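Local atomic coordinates of multiheme cytochrome cf (Carboxydothermus ferrireducens DSM 11255, PDB entry 6QVM), a protein that probably carries electrons from the cell to extracellular insoluble Fe(III) through a chain of covalently bound hemes c, as an S-layer-inserted cytochrome. Residues Gln419-Asn424 with Val462-Phe467. Sequence-based numbering, arbitrary orientation.
Sequences QTIQKN and VKLSDF. With HEC (heme c), chain K.
In the wall of a heme c pocket, Ile421, backed by Leu464 from the second shell, illustrates how a short helix can pack against a cofactor and a loop at once. Helix 417-422 supplies Ile421, and the loop that runs from helix 437-449 to helix 473-476 supplies Leu464. The two aliphatic chains meet at an oblique angle, with Ile421 CG2 3.9 Å from Leu464 CD1. Leu464 has CG anti to its backbone nitrogen (chi1 158°), an extension that carries both methyls to the helix; Leu464 CD2 comes 4.1 Å from the carbonyl oxygen of Ile421. The isoleucine is shared between two neighbours because its branches diverge: CG2 faces the leucine, while CG1, beside the backbone N (chi1 -49°), sends Ile421 CD1 to the porphyrin, 3.6 Å from heme C1B. Leu432 adds to the apolar patch on the loop side, touching both Leu464 and Phe467, and the Phe467 ring packs edge-to-face with Tyr439. Gln422 reaches toward the loop until NE2 lies 3.8 Å from Phe467 O, a loose polar approach too long to count as a hydrogen bond. The loop itself is tied by a rather long hydrogen bond from Lys463 N to Asp466 OD2 (3.3 Å), which reaches the oxygen from well above the carboxylate plane. Around heme methyl CMA, Thr420 CG2 stands at 3.8 Å and the Asn424 amide brings OD1 to 3.6 Å. Were Asn424 an alanine, heme methyl CMA would probably lose the amide that packs on it, leaving a gap there. Contact between helix and loop thus rests mainly on dispersion, with one isoleucine relaying the packing from the loop to the macrocycle.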
loop_
_atom_site.group_PDB
_atom_site.type_symbol
_atom_site.label_atom_id
_atom_site.label_comp_id
_atom_site.label_asym_id
_atom_site.label_seq_id
_atom_site.Cartn_x
_atom_site.Cartn_y
_atom_site.Cartn_z
ATOM N N GLN A 419 5.040 12.115 -20.621
ATOM C CA GLN A 419 4.668 12.622 -21.936
ATOM C C GLN A 419 5.625 13.705 -22.431
ATOM O O GLN A 419 5.626 14.023 -23.625
ATOM C CB GLN A 419 3.222 13.136 -21.920
ATOM C CG GLN A 419 3.046 14.553 -21.418
ATOM C CD GLN A 419 1.616 14.838 -21.018
ATOM O OE1 GLN A 419 0.952 13.987 -20.430
ATOM N NE2 GLN A 419 1.128 16.031 -21.345
ATOM N N THR A 420 6.441 14.271 -21.541
ATOM C CA THR A 420 7.559 15.092 -21.986
ATOM C C THR A 420 8.518 14.275 -22.844
ATOM O O THR A 420 8.988 14.743 -23.887
ATOM C CB THR A 420 8.285 15.681 -20.776
ATOM O OG1 THR A 420 7.484 16.711 -20.185
ATOM C CG2 THR A 420 9.646 16.240 -21.175
ATOM N N ILE A 421 8.790 13.035 -22.432
ATOM C CA ILE A 421 9.668 12.166 -23.209
ATOM C C ILE A 421 8.951 11.647 -24.450
ATOM O O ILE A 421 9.577 11.435 -25.495
ATOM C CB ILE A 421 10.187 11.014 -22.330
ATOM C CG1 ILE A 421 10.738 11.560 -21.013
ATOM C CG2 ILE A 421 11.260 10.229 -23.060
ATOM C CD1 ILE A 421 11.974 12.414 -21.167
ATOM N N GLN A 422 7.638 11.436 -24.361
ATOM C CA GLN A 422 6.887 10.965 -25.521
ATOM C C GLN A 422 6.826 12.027 -26.614
ATOM O O GLN A 422 6.870 11.699 -27.806
ATOM C CB GLN A 422 5.480 10.543 -25.096
ATOM C CG GLN A 422 5.426 9.239 -24.314
ATOM C CD GLN A 422 4.060 8.973 -23.712
ATOM O OE1 GLN A 422 3.255 9.889 -23.540
ATOM N NE2 GLN A 422 3.788 7.713 -23.390
ATOM N N LYS A 423 6.736 13.301 -26.230
ATOM C CA LYS A 423 6.618 14.393 -27.188
ATOM C C LYS A 423 7.962 14.891 -27.699
ATOM O O LYS A 423 7.989 15.835 -28.495
ATOM C CB LYS A 423 5.863 15.572 -26.561
ATOM C CG LYS A 423 4.392 15.326 -26.275
ATOM C CD LYS A 423 3.861 16.388 -25.323
ATOM C CE LYS A 423 2.344 16.386 -25.262
ATOM N NZ LYS A 423 1.747 16.917 -26.517
ATOM N N ASN A 424 9.072 14.300 -27.264
ATOM C CA ASN A 424 10.395 14.834 -27.557
ATOM C C ASN A 424 11.015 14.131 -28.758
ATOM O O ASN A 424 10.839 12.924 -28.943
ATOM C CB ASN A 424 11.314 14.709 -26.342
ATOM C CG ASN A 424 11.938 16.034 -25.945
ATOM O OD1 ASN A 424 13.152 16.138 -25.778
ATOM N ND2 ASN A 424 11.105 17.059 -25.799
ATOM N N VAL A 462 12.806 -3.261 -24.337
ATOM C CA VAL A 462 11.574 -2.485 -24.276
ATOM C C VAL A 462 11.649 -1.277 -25.196
ATOM O O VAL A 462 12.711 -0.681 -25.397
ATOM C CB VAL A 462 11.275 -2.039 -22.828
ATOM C CG1 VAL A 462 10.642 -3.176 -22.051
ATOM C CG2 VAL A 462 12.552 -1.567 -22.142
ATOM N N LYS A 463 10.499 -0.928 -25.760
ATOM C CA LYS A 463 10.338 0.311 -26.508
ATOM C C LYS A 463 9.753 1.383 -25.596
ATOM O O LYS A 463 9.057 1.079 -24.624
ATOM C CB LYS A 463 9.433 0.100 -27.721
ATOM N N LEU A 464 10.055 2.645 -25.916
ATOM C CA LEU A 464 9.561 3.769 -25.124
ATOM C C LEU A 464 8.050 3.721 -24.949
ATOM O O LEU A 464 7.528 4.170 -23.922
ATOM C CB LEU A 464 9.974 5.084 -25.787
ATOM C CG LEU A 464 9.167 6.338 -25.449
ATOM C CD1 LEU A 464 9.503 6.851 -24.057
ATOM C CD2 LEU A 464 9.379 7.422 -26.496
ATOM N N SER A 465 7.336 3.161 -25.928
ATOM C CA SER A 465 5.880 3.154 -25.929
ATOM C C SER A 465 5.265 2.127 -24.981
ATOM O O SER A 465 4.057 2.189 -24.737
ATOM C CB SER A 465 5.368 2.911 -27.351
ATOM O OG SER A 465 6.224 2.026 -28.051
ATOM N N ASP A 466 6.050 1.188 -24.444
ATOM C CA ASP A 466 5.491 0.205 -23.520
ATOM C C ASP A 466 4.966 0.864 -22.250
ATOM O O ASP A 466 4.003 0.372 -21.643
ATOM C CB ASP A 466 6.539 -0.849 -23.156
ATOM C CG ASP A 466 6.911 -1.742 -24.323
ATOM O OD1 ASP A 466 6.138 -1.792 -25.304
ATOM O OD2 ASP A 466 7.968 -2.406 -24.247
ATOM N N PHE A 467 5.579 1.972 -21.841
ATOM C CA PHE A 467 5.380 2.556 -20.524
ATOM C C PHE A 467 4.351 3.678 -20.580
ATOM O O PHE A 467 4.292 4.439 -21.555
ATOM C CB PHE A 467 6.711 3.059 -19.966
ATOM C CG PHE A 467 7.763 1.983 -19.868
ATOM C CD1 PHE A 467 7.749 1.081 -18.816
ATOM C CD2 PHE A 467 8.750 1.857 -20.835
ATOM C CE1 PHE A 467 8.703 0.080 -18.722
ATOM C CE2 PHE A 467 9.714 0.859 -20.743
ATOM C CZ PHE A 467 9.687 -0.030 -19.685
HETATM FE FE HEC K . 15.064 14.851 -18.371
HETATM C CHA HEC K . 13.746 17.984 -17.664
HETATM C CHB HEC K . 14.240 15.296 -21.694
HETATM C CHC HEC K . 16.880 12.027 -19.232
HETATM C CHD HEC K . 15.882 14.361 -15.088
HETATM N NA HEC K . 14.173 16.358 -19.465
HETATM C C1A HEC K . 13.682 17.557 -18.975
HETATM C C2A HEC K . 13.083 18.293 -20.074
HETATM C C3A HEC K . 13.219 17.543 -21.186
HETATM C C4A HEC K . 13.907 16.316 -20.823
HETATM C CMA HEC K . 12.737 17.901 -22.610
HETATM C CAA HEC K . 12.413 19.688 -19.946
HETATM C CBA HEC K . 13.304 20.726 -20.627
HETATM C CGA HEC K . 13.160 22.092 -20.009
HETATM O O1A HEC K . 14.162 22.851 -20.037
HETATM O O2A HEC K . 12.061 22.429 -19.493
HETATM N NB HEC K . 15.488 13.852 -20.124
HETATM C C1B HEC K . 15.040 14.210 -21.386
HETATM C C2B HEC K . 15.562 13.244 -22.337
HETATM C C3B HEC K . 16.291 12.339 -21.655
HETATM C C4B HEC K . 16.261 12.713 -20.253
HETATM C CMB HEC K . 15.293 13.260 -23.861
HETATM C CAB HEC K . 17.036 11.106 -22.230
HETATM C CBB HEC K . 18.178 11.561 -23.164
HETATM N NC HEC K . 16.162 13.454 -17.352
HETATM C C1C HEC K . 16.827 12.368 -17.896
HETATM C C2C HEC K . 17.442 11.617 -16.820
HETATM C C3C HEC K . 17.228 12.294 -15.669
HETATM C C4C HEC K . 16.381 13.436 -15.986
HETATM C CMC HEC K . 18.326 10.366 -17.052
HETATM C CAC HEC K . 17.667 11.915 -14.230
HETATM C CBC HEC K . 19.198 11.765 -14.087
HETATM N ND HEC K . 14.826 15.991 -16.649
HETATM C C1D HEC K . 15.287 15.573 -15.399
HETATM C C2D HEC K . 15.043 16.636 -14.449
HETATM C C3D HEC K . 14.372 17.773 -15.249
HETATM C C4D HEC K . 14.284 17.279 -16.605
HETATM C CMD HEC K . 15.391 16.600 -12.945
HETATM C CAD HEC K . 13.893 19.157 -14.739
HETATM C CBD HEC K . 15.100 19.986 -14.307
HETATM C CGD HEC K . 14.842 21.471 -14.432
HETATM O O1D HEC K . 13.672 21.917 -14.273
HETATM O O2D HEC K . 15.829 22.216 -14.683
#